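Local coordinates for protein BtGH115A (Bacteroides thetaiotaomicron, PDB 5BY3) that acts as a family GH115 4-O-methyl-alpha-glucuronidase with specificity for decorated arabinogalactans, at residues 120-123 against 124-128; 417-420 against 421-425; 452-455 against 456-460. All blocks are in the same frame, centred on the assembly; numbering follows the deposited sequence.

In the fold
All three contacts are local, between neighbours on one helix or at its end; none closes a long loop, and they follow one another along the chain without nesting or crossing. Contact 1 comes first, at the C-terminal end of helix 113-126, which packs against helix 38-55 and the mixed sheet. Contact 2 ends helix 411-423, between strands 388-393 and 429-433 of the parallel sheet. Contact 3 spans the short helix 454-459, from its N-cap on, right after helix 441-452. Contacts 2 and 3 touch, Lys419 meeting Ser458 and Tyr422 packing on Leu454. Contact 1 approaches contact 3 to about 6 Å between nearest atoms, and Arg207 lies near both, making a cation-pi contact with Trp452.

Contact 1 (120-123 against 124-128); sequences ILEI and SRLLG
Glu122 lays its carboxylate over the start of the next turn, between Arg125 and Leu126. OE1 of Glu122 approaches CD of Arg125 at 3.9 Å and OE2 approaches CG of Leu126 at 4.0 Å, so it is the methylene and branch carbons of these neighbours that the acid touches. The bend at chi2 (50°) brings the carboxylate round toward the following turn, while Arg125 runs out extended from CG to NE and crosses the glutamate at about a right angle. Although the carboxylate and guanidinium planes are only 17° apart, Glu122 OE1 and Arg125 NE stay 4.9 Å apart, too far for a salt bridge. Beneath them the backbone carries the helix: Leu126 N bonds to Glu122 O at 2.9 Å and Leu127 N to Ile123 O at 3.0 Å. The branch of Leu127 bends back over the latter carbonyl, its CG 3.2 Å from Ile123 O. Here helix 113-126 finishes in a Schellman motif. Gly128, with a positive phi of 84°, sends its N to Arg125 O at 2.9 Å; with this backbone a CB would press into the carbonyl oxygen of Leu127. Further out, the polar ends are held by other parts of the chain. Ser124 OG bonds to Asp50, and the guanidinium of Arg125 reaches the carbonyl of Arg205 through NH2, which probably helps keep it from pairing with Glu122; OE1 of Glu122 has a weak, long ion pair with Arg207. On the apolar side Ile123 rests on Leu47 of helix 38-55 and on Leu106 and Val108 of strand 106-110, while Leu126 and Leu127 both cover Phe146 of strand 145-148. The side chain of Glu122 touches Phe96 and Leu98 of strand 96-100, in the same mixed sheet as strand 106-110.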
ATOM      1  N   ILE A 120       7.343 -22.978   7.952  1.00 48.79           N
ATOM      2  CA  ILE A 120       7.545 -22.807   9.400  1.00 47.03           C
ATOM      3  C   ILE A 120       6.657 -21.713  10.005  1.00 49.71           C
ATOM      4  O   ILE A 120       6.014 -21.913  11.050  1.00 55.91           O
ATOM      5  CB  ILE A 120       9.028 -22.491   9.692  1.00 44.56           C
ATOM      6  CG1 ILE A 120       9.901 -23.671   9.226  1.00 44.66           C
ATOM      7  CG2 ILE A 120       9.213 -22.146  11.172  1.00 43.34           C
ATOM      8  CD1 ILE A 120      11.399 -23.462   9.305  1.00 51.32           C
ATOM      9  N   LEU A 121       6.633 -20.566   9.337  1.00 46.92           N
ATOM     10  CA  LEU A 121       5.821 -19.428   9.739  1.00 44.96           C
ATOM     11  C   LEU A 121       4.336 -19.622   9.495  1.00 43.31           C
ATOM     12  O   LEU A 121       3.539 -18.887  10.019  1.00 53.43           O
ATOM     13  CB  LEU A 121       6.347 -18.152   9.087  1.00 43.17           C
ATOM     14  CG  LEU A 121       7.698 -17.721   9.716  1.00 44.84           C
ATOM     15  CD1 LEU A 121       8.315 -16.540   9.008  1.00 42.52           C
ATOM     16  CD2 LEU A 121       7.605 -17.401  11.199  1.00 40.74           C
ATOM     17  N   GLU A 122       3.965 -20.640   8.735  1.00 45.75           N
ATOM     18  CA  GLU A 122       2.562 -20.996   8.546  1.00 43.35           C
ATOM     19  C   GLU A 122       2.036 -21.642   9.812  1.00 44.56           C
ATOM     20  O   GLU A 122       0.845 -21.506  10.160  1.00 47.47           O
ATOM     21  CB  GLU A 122       2.422 -21.971   7.369  1.00 43.52           C
ATOM     22  CG  GLU A 122       1.020 -22.432   7.013  1.00 49.25           C
ATOM     23  CD  GLU A 122       0.002 -21.305   6.846  1.00 55.59           C
ATOM     24  OE1 GLU A 122       0.296 -20.245   6.216  1.00 65.27           O
ATOM     25  OE2 GLU A 122      -1.128 -21.513   7.335  1.00 59.18           O
ATOM     26  N   ILE A 123       2.932 -22.359  10.483  1.00 41.45           N
ATOM     27  CA  ILE A 123       2.616 -23.090  11.707  1.00 44.48           C
ATOM     28  C   ILE A 123       2.375 -22.046  12.763  1.00 43.15           C
ATOM     29  O   ILE A 123       1.475 -22.192  13.574  1.00 39.31           O
ATOM     30  CB  ILE A 123       3.763 -24.026  12.124  1.00 46.61           C
ATOM     31  CG1 ILE A 123       3.992 -25.055  11.005  1.00 44.77           C
ATOM     32  CG2 ILE A 123       3.503 -24.668  13.497  1.00 42.09           C
ATOM     33  CD1 ILE A 123       5.074 -26.056  11.335  1.00 53.03           C
ATOM     34  N   SER A 124       3.145 -20.958  12.680  1.00 46.43           N
ATOM     35  CA  SER A 124       2.991 -19.838  13.577  1.00 42.72           C
ATOM     36  C   SER A 124       1.626 -19.117  13.377  1.00 47.66           C
ATOM     37  O   SER A 124       0.960 -18.778  14.366  1.00 51.05           O
ATOM     38  CB  SER A 124       4.219 -18.962  13.471  1.00 41.31           C
ATOM     39  OG  SER A 124       3.886 -17.613  13.676  1.00 55.41           O
ATOM     40  N   ARG A 125       1.191 -18.935  12.125  1.00 44.74           N
ATOM     41  CA  ARG A 125      -0.184 -18.459  11.817  1.00 48.57           C
ATOM     42  C   ARG A 125      -1.298 -19.378  12.359  1.00 48.67           C
ATOM     43  O   ARG A 125      -2.317 -18.883  12.879  1.00 46.15           O
ATOM     44  CB  ARG A 125      -0.385 -18.216  10.302  1.00 48.50           C
ATOM     45  CG  ARG A 125       0.273 -16.933   9.786  1.00 46.84           C
ATOM     46  CD  ARG A 125       0.654 -16.995   8.298  1.00 48.31           C
ATOM     47  NE  ARG A 125       0.948 -15.658   7.749  1.00 59.96           N
ATOM     48  CZ  ARG A 125       0.036 -14.717   7.424  1.00 62.19           C
ATOM     49  NH1 ARG A 125      -1.287 -14.919   7.547  1.00 56.41           N
ATOM     50  NH2 ARG A 125       0.452 -13.547   6.957  1.00 58.05           N
ATOM     51  N   LEU A 126      -1.095 -20.697  12.218  1.00 44.47           N
ATOM     52  CA  LEU A 126      -2.003 -21.744  12.711  1.00 39.18           C
ATOM     53  C   LEU A 126      -2.154 -21.708  14.253  1.00 42.95           C
ATOM     54  O   LEU A 126      -3.187 -22.059  14.818  1.00 43.41           O
ATOM     55  CB  LEU A 126      -1.456 -23.119  12.294  1.00 36.68           C
ATOM     56  CG  LEU A 126      -1.558 -23.520  10.821  1.00 38.56           C
ATOM     57  CD1 LEU A 126      -0.930 -24.859  10.624  1.00 34.00           C
ATOM     58  CD2 LEU A 126      -2.997 -23.557  10.322  1.00 35.99           C
ATOM     59  N   LEU A 127      -1.089 -21.324  14.931  1.00 41.36           N
ATOM     60  CA  LEU A 127      -1.128 -21.183  16.347  1.00 44.35           C
ATOM     61  C   LEU A 127      -1.867 -19.885  16.741  1.00 52.36           C
ATOM     62  O   LEU A 127      -2.037 -19.597  17.930  1.00 54.42           O
ATOM     63  CB  LEU A 127       0.287 -21.207  16.893  1.00 39.48           C
ATOM     64  CG  LEU A 127       1.026 -22.518  16.713  1.00 41.09           C
ATOM     65  CD1 LEU A 127       2.436 -22.277  17.168  1.00 45.94           C
ATOM     66  CD2 LEU A 127       0.419 -23.642  17.540  1.00 44.83           C
ATOM     67  N   GLY A 128      -2.314 -19.123  15.741  1.00 45.23           N
ATOM     68  CA  GLY A 128      -3.083 -17.938  16.007  1.00 44.32           C
ATOM     69  C   GLY A 128      -2.233 -16.725  16.306  1.00 47.78           C
ATOM     70  O   GLY A 128      -2.710 -15.794  16.965  1.00 51.81           O
TER

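Contact 2 (417-420 against 421-425); sequences QMKQ and AYDQG
Gln424 N gives the shortest bond here, 2.7 Å to Gln420 O, and it is the last of four successive i to i+4 bonds; the one before it joins Asp423 N to Lys419 O at 3.0 Å. On that final turn Gln420 and Gln424 lie side by side and point the same way, Gln420 CG against Gln424 CG at 4.0 Å, yet their amides are turned 85° apart and do not stack. One residue earlier, Lys419 crosses Asp423 at a slant. CE of Lys419 sits 3.4 Å from Asp423 OD2, but Lys419 NZ remains 4.1 Å from Asp423 OD2, beyond a salt bridge; the ammonium is instead hydrogen-bonded to Ser458 OG, which probably keeps it from closing on the acid. With CG anti to the backbone N (chi1 165°) and a bend at chi2, the lysine chain leans over the acid before running out to that hydroxyl. At this distance the opposite charges would probably still attract weakly. A Schellman motif ends the helix: Gly425, at positive phi, donates its N to Tyr422 O at 2.8 Å, and the residue after it bonds back to Ala421 O. Helix 411-423 is the crossover of a beta-alpha-beta unit in the TIM-barrel-like part of the protein. Met418, present as selenomethionine, packs on Val390 and Tyr392 of strand 388-393 and on Trp430 of strand 429-433, while helix 454-459 lies against the Lys419 and Tyr422 side.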
ATOM      1  N   GLN A 417      -7.462  -1.889  -8.046  1.00 39.29           N
ATOM      2  CA  GLN A 417      -6.320  -1.528  -8.824  1.00 39.13           C
ATOM      3  C   GLN A 417      -5.338  -2.681  -8.921  1.00 41.92           C
ATOM      4  O   GLN A 417      -4.821  -2.947 -10.010  1.00 39.44           O
ATOM      5  CB  GLN A 417      -5.649  -0.267  -8.283  1.00 39.51           C
ATOM      6  CG  GLN A 417      -6.363   1.040  -8.662  1.00 36.06           C
ATOM      7  CD  GLN A 417      -6.286   1.325 -10.163  1.00 39.11           C
ATOM      8  OE1 GLN A 417      -7.320   1.425 -10.850  1.00 36.47           O
ATOM      9  NE2 GLN A 417      -5.046   1.434 -10.687  1.00 37.13           N
HETATM   10  N   MSE A 418      -5.116  -3.376  -7.805  1.00 39.78           N
HETATM   11  CA  MSE A 418      -4.054  -4.383  -7.722  1.00 42.83           C
HETATM   12  C   MSE A 418      -4.504  -5.686  -8.334  1.00 42.09           C
HETATM   13  O   MSE A 418      -3.694  -6.399  -8.917  1.00 45.10           O
HETATM   14  CB  MSE A 418      -3.511  -4.644  -6.299  1.00 39.28           C
HETATM   15  CG  MSE A 418      -2.832  -3.444  -5.679  1.00 38.65           C
HETATM   16 SE   MSE A 418      -1.358  -2.720  -6.755  1.00 40.75          SE
HETATM   17  CE  MSE A 418      -0.221  -4.332  -6.720  1.00 33.61           C
ATOM     18  N   LYS A 419      -5.779  -6.014  -8.181  1.00 40.71           N
ATOM     19  CA  LYS A 419      -6.395  -7.125  -8.914  1.00 44.93           C
ATOM     20  C   LYS A 419      -6.230  -6.879 -10.423  1.00 43.90           C
ATOM     21  O   LYS A 419      -5.732  -7.754 -11.143  1.00 45.05           O
ATOM     22  CB  LYS A 419      -7.867  -7.286  -8.521  1.00 41.42           C
ATOM     23  CG  LYS A 419      -8.717  -8.151  -9.426  1.00 53.79           C
ATOM     24  CD  LYS A 419      -8.680  -9.621  -9.032  1.00 61.23           C
ATOM     25  CE  LYS A 419      -9.521 -10.467  -9.984  1.00 61.12           C
ATOM     26  NZ  LYS A 419      -9.307 -11.913  -9.701  1.00 64.97           N
ATOM     27  N   GLN A 420      -6.596  -5.687 -10.881  1.00 39.24           N
ATOM     28  CA  GLN A 420      -6.392  -5.346 -12.273  1.00 44.04           C
ATOM     29  C   GLN A 420      -4.930  -5.489 -12.676  1.00 44.21           C
ATOM     30  O   GLN A 420      -4.649  -6.068 -13.722  1.00 47.05           O
ATOM     31  CB  GLN A 420      -6.959  -3.977 -12.641  1.00 48.21           C
ATOM     32  CG  GLN A 420      -7.078  -3.763 -14.153  1.00 54.60           C
ATOM     33  CD  GLN A 420      -8.001  -2.618 -14.515  1.00 58.16           C
ATOM     34  OE1 GLN A 420      -7.762  -1.474 -14.132  1.00 59.10           O
ATOM     35  NE2 GLN A 420      -9.058  -2.917 -15.259  1.00 55.97           N
ATOM     36  N   ALA A 421      -4.011  -5.018 -11.837  1.00 45.85           N
ATOM     37  CA  ALA A 421      -2.579  -5.152 -12.105  1.00 47.21           C
ATOM     38  C   ALA A 421      -2.140  -6.611 -12.334  1.00 47.32           C
ATOM     39  O   ALA A 421      -1.433  -6.906 -13.314  1.00 46.96           O
ATOM     40  CB  ALA A 421      -1.760  -4.508 -10.991  1.00 50.30           C
ATOM     41  N   TYR A 422      -2.566  -7.528 -11.457  1.00 45.01           N
ATOM     42  CA  TYR A 422      -2.216  -8.923 -11.664  1.00 44.23           C
ATOM     43  C   TYR A 422      -2.820  -9.476 -12.962  1.00 49.09           C
ATOM     44  O   TYR A 422      -2.117 -10.124 -13.763  1.00 51.92           O
ATOM     45  CB  TYR A 422      -2.582  -9.766 -10.467  1.00 43.81           C
ATOM     46  CG  TYR A 422      -2.110 -11.216 -10.534  1.00 44.55           C
ATOM     47  CD1 TYR A 422      -0.881 -11.596  -9.992  1.00 44.88           C
ATOM     48  CD2 TYR A 422      -2.915 -12.216 -11.124  1.00 45.94           C
ATOM     49  CE1 TYR A 422      -0.454 -12.928 -10.037  1.00 48.28           C
ATOM     50  CE2 TYR A 422      -2.509 -13.544 -11.159  1.00 47.33           C
ATOM     51  CZ  TYR A 422      -1.284 -13.892 -10.623  1.00 48.96           C
ATOM     52  OH  TYR A 422      -0.891 -15.198 -10.665  1.00 56.19           O
ATOM     53  N   ASP A 423      -4.100  -9.198 -13.170  1.00 44.58           N
ATOM     54  CA  ASP A 423      -4.822  -9.658 -14.349  1.00 49.33           C
ATOM     55  C   ASP A 423      -4.193  -9.098 -15.660  1.00 51.19           C
ATOM     56  O   ASP A 423      -4.078  -9.791 -16.673  1.00 50.07           O
ATOM     57  CB  ASP A 423      -6.307  -9.268 -14.233  1.00 46.66           C
ATOM     58  CG  ASP A 423      -7.106 -10.174 -13.284  1.00 51.87           C
ATOM     59  OD1 ASP A 423      -6.581 -11.196 -12.778  1.00 47.70           O
ATOM     60  OD2 ASP A 423      -8.304  -9.860 -13.063  1.00 59.13           O
ATOM     61  N   GLN A 424      -3.760  -7.849 -15.619  1.00 49.53           N
ATOM     62  CA  GLN A 424      -3.051  -7.277 -16.750  1.00 55.04           C
ATOM     63  C   GLN A 424      -1.592  -7.727 -16.828  1.00 51.99           C
ATOM     64  O   GLN A 424      -0.829  -7.184 -17.603  1.00 55.67           O
ATOM     65  CB  GLN A 424      -3.167  -5.746 -16.783  1.00 53.80           C
ATOM     66  CG  GLN A 424      -4.592  -5.199 -16.952  1.00 55.95           C
ATOM     67  CD  GLN A 424      -5.289  -5.638 -18.232  1.00 56.41           C
ATOM     68  OE1 GLN A 424      -6.453  -6.061 -18.217  1.00 52.42           O
ATOM     69  NE2 GLN A 424      -4.583  -5.548 -19.340  1.00 59.95           N
ATOM     70  N   GLY A 425      -1.205  -8.726 -16.047  1.00 52.52           N
ATOM     71  CA  GLY A 425       0.113  -9.314 -16.210  1.00 50.84           C
ATOM     72  C   GLY A 425       1.250  -8.691 -15.414  1.00 54.10           C
ATOM     73  O   GLY A 425       2.412  -9.025 -15.665  1.00 47.17           O
TER

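Contact 3 (452-455 against 456-460); sequences WNLD and KVSSE
Asn453 is the N-cap of helix 454-459, set in the short break after helix 441-452, and its OD1 accepts from Lys456 N at 3.3 Å. The donor stands above the plane of the amide carbonyl, 67° out of it, so this long capping bond misses the lone pairs. A chi1 of -168° sets the amide beside its own backbone carbonyl carbon, opposite the backbone N, and so at the helix end, where CG of Asn453 also rests on CB of Lys456 at 3.8 Å; the two side chains cross at about a right angle. Placing an alanine here would take away OD1, and Lys456 N would probably lose its cap, leaving the start of the helix freer to fray. The next turn is held more firmly. Ser458 N bonds to Leu454 O at 2.7 Å, and Asp455 O is gripped twice by one residue: Ser459 N at 2.8 Å, and Ser459 OG at 2.7 Å, the hydroxyl coming from above the carbonyl plane. A chi1 of -42° folds that hydroxyl back onto the helix. Ser458 OG lies 3.7 Å from Leu454 CD2 and is hydrogen-bonded to Tyr415 OH of helix 411-423. Lys456, bent at chi4, meets Glu460 in a salt bridge, Lys456 NZ to Glu460 OE2 at 3.1 Å, on the syn lone pair of OE2. Asp455, in the first turn, puts a negative charge near the N-terminal end, where the helix dipole would probably stabilise it, while the Lys456-Glu460 pair probably offsets its own charges within about one turn.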
ATOM      1  N   TRP A 452       0.566 -12.654  -2.011  1.00 47.16           N
ATOM      2  CA  TRP A 452       0.867 -14.021  -1.615  1.00 41.37           C
ATOM      3  C   TRP A 452      -0.108 -15.027  -2.218  1.00 44.30           C
ATOM      4  O   TRP A 452       0.321 -16.100  -2.669  1.00 49.52           O
ATOM      5  CB  TRP A 452       0.982 -14.182  -0.101  1.00 39.60           C
ATOM      6  CG  TRP A 452       1.171 -15.651   0.288  1.00 41.12           C
ATOM      7  CD1 TRP A 452       0.214 -16.492   0.739  1.00 37.56           C
ATOM      8  CD2 TRP A 452       2.374 -16.431   0.193  1.00 37.39           C
ATOM      9  NE1 TRP A 452       0.739 -17.728   0.976  1.00 38.30           N
ATOM     10  CE2 TRP A 452       2.060 -17.730   0.637  1.00 36.83           C
ATOM     11  CE3 TRP A 452       3.684 -16.156  -0.236  1.00 38.26           C
ATOM     12  CZ2 TRP A 452       2.999 -18.781   0.649  1.00 34.03           C
ATOM     13  CZ3 TRP A 452       4.642 -17.199  -0.195  1.00 32.63           C
ATOM     14  CH2 TRP A 452       4.282 -18.493   0.232  1.00 30.01           C
ATOM     15  N   ASN A 453      -1.407 -14.702  -2.198  1.00 43.92           N
ATOM     16  CA  ASN A 453      -2.454 -15.572  -2.735  1.00 38.66           C
ATOM     17  C   ASN A 453      -3.634 -14.744  -3.152  1.00 41.82           C
ATOM     18  O   ASN A 453      -4.554 -14.534  -2.363  1.00 47.99           O
ATOM     19  CB  ASN A 453      -2.890 -16.622  -1.713  1.00 39.82           C
ATOM     20  CG  ASN A 453      -3.758 -17.735  -2.319  1.00 45.35           C
ATOM     21  OD1 ASN A 453      -4.374 -17.593  -3.399  1.00 43.76           O
ATOM     22  ND2 ASN A 453      -3.802 -18.867  -1.622  1.00 45.61           N
ATOM     23  N   LEU A 454      -3.603 -14.270  -4.398  1.00 46.25           N
ATOM     24  CA  LEU A 454      -4.702 -13.485  -4.995  1.00 45.33           C
ATOM     25  C   LEU A 454      -6.101 -14.205  -5.022  1.00 43.82           C
ATOM     26  O   LEU A 454      -7.154 -13.565  -4.749  1.00 42.78           O
ATOM     27  CB  LEU A 454      -4.292 -13.002  -6.402  1.00 41.55           C
ATOM     28  CG  LEU A 454      -4.661 -11.593  -6.887  1.00 42.12           C
ATOM     29  CD1 LEU A 454      -4.747 -11.587  -8.386  1.00 40.96           C
ATOM     30  CD2 LEU A 454      -5.961 -11.009  -6.354  1.00 43.60           C
ATOM     31  N   ASP A 455      -6.113 -15.508  -5.341  1.00 43.80           N
ATOM     32  CA  ASP A 455      -7.376 -16.262  -5.442  1.00 45.60           C
ATOM     33  C   ASP A 455      -8.125 -16.248  -4.118  1.00 44.04           C
ATOM     34  O   ASP A 455      -9.344 -16.052  -4.107  1.00 47.88           O
ATOM     35  CB  ASP A 455      -7.198 -17.724  -5.941  1.00 55.36           C
ATOM     36  CG  ASP A 455      -6.473 -17.844  -7.315  1.00 60.01           C
ATOM     37  OD1 ASP A 455      -6.727 -17.064  -8.277  1.00 60.52           O
ATOM     38  OD2 ASP A 455      -5.630 -18.762  -7.421  1.00 64.03           O
ATOM     39  N   LYS A 456      -7.402 -16.425  -3.009  1.00 44.01           N
ATOM     40  CA  LYS A 456      -8.030 -16.457  -1.710  1.00 42.95           C
ATOM     41  C   LYS A 456      -8.695 -15.111  -1.438  1.00 46.62           C
ATOM     42  O   LYS A 456      -9.904 -15.064  -1.225  1.00 54.43           O
ATOM     43  CB  LYS A 456      -7.052 -16.839  -0.622  1.00 46.22           C
ATOM     44  CG  LYS A 456      -7.724 -17.156   0.720  1.00 46.89           C
ATOM     45  CD  LYS A 456      -6.700 -17.661   1.736  1.00 48.17           C
ATOM     46  CE  LYS A 456      -7.345 -18.016   3.074  1.00 53.09           C
ATOM     47  NZ  LYS A 456      -7.599 -16.802   3.893  1.00 48.37           N
ATOM     48  N   VAL A 457      -7.933 -14.027  -1.531  1.00 42.64           N
ATOM     49  CA  VAL A 457      -8.469 -12.682  -1.367  1.00 40.32           C
ATOM     50  C   VAL A 457      -9.629 -12.461  -2.348  1.00 47.52           C
ATOM     51  O   VAL A 457     -10.700 -12.003  -1.926  1.00 43.82           O
ATOM     52  CB  VAL A 457      -7.363 -11.602  -1.510  1.00 40.43           C
ATOM     53  CG1 VAL A 457      -7.946 -10.189  -1.489  1.00 37.76           C
ATOM     54  CG2 VAL A 457      -6.286 -11.775  -0.440  1.00 38.26           C
ATOM     55  N   SER A 458      -9.441 -12.792  -3.634  1.00 48.00           N
ATOM     56  CA  SER A 458     -10.576 -12.684  -4.590  1.00 54.93           C
ATOM     57  C   SER A 458     -11.873 -13.478  -4.253  1.00 50.52           C
ATOM     58  O   SER A 458     -12.940 -12.973  -4.504  1.00 45.17           O
ATOM     59  CB  SER A 458     -10.142 -12.937  -6.030  1.00 49.21           C
ATOM     60  OG  SER A 458      -9.588 -11.762  -6.573  1.00 50.54           O
ATOM     61  N   SER A 459     -11.769 -14.688  -3.692  1.00 54.03           N
ATOM     62  CA  SER A 459     -12.960 -15.519  -3.398  1.00 59.32           C
ATOM     63  C   SER A 459     -13.778 -14.924  -2.272  1.00 54.80           C
ATOM     64  O   SER A 459     -15.008 -14.940  -2.334  1.00 56.28           O
ATOM     65  CB  SER A 459     -12.618 -16.979  -3.029  1.00 60.17           C
ATOM     66  OG  SER A 459     -11.600 -17.510  -3.848  1.00 67.31           O
ATOM     67  N   GLU A 460     -13.092 -14.446  -1.236  1.00 52.60           N
ATOM     68  CA  GLU A 460     -13.726 -13.698  -0.156  1.00 55.14           C
ATOM     69  C   GLU A 460     -14.029 -12.267  -0.624  1.00 53.91           C
ATOM     70  O   GLU A 460     -13.352 -11.682  -1.490  1.00 47.49           O
ATOM     71  CB  GLU A 460     -12.790 -13.611   1.065  1.00 62.29           C
ATOM     72  CG  GLU A 460     -12.244 -14.920   1.612  1.00 69.56           C
ATOM     73  CD  GLU A 460     -10.866 -14.788   2.295  1.00 82.42           C
ATOM     74  OE1 GLU A 460     -10.329 -13.651   2.495  1.00 74.92           O
ATOM     75  OE2 GLU A 460     -10.302 -15.862   2.631  1.00 79.54           O
TER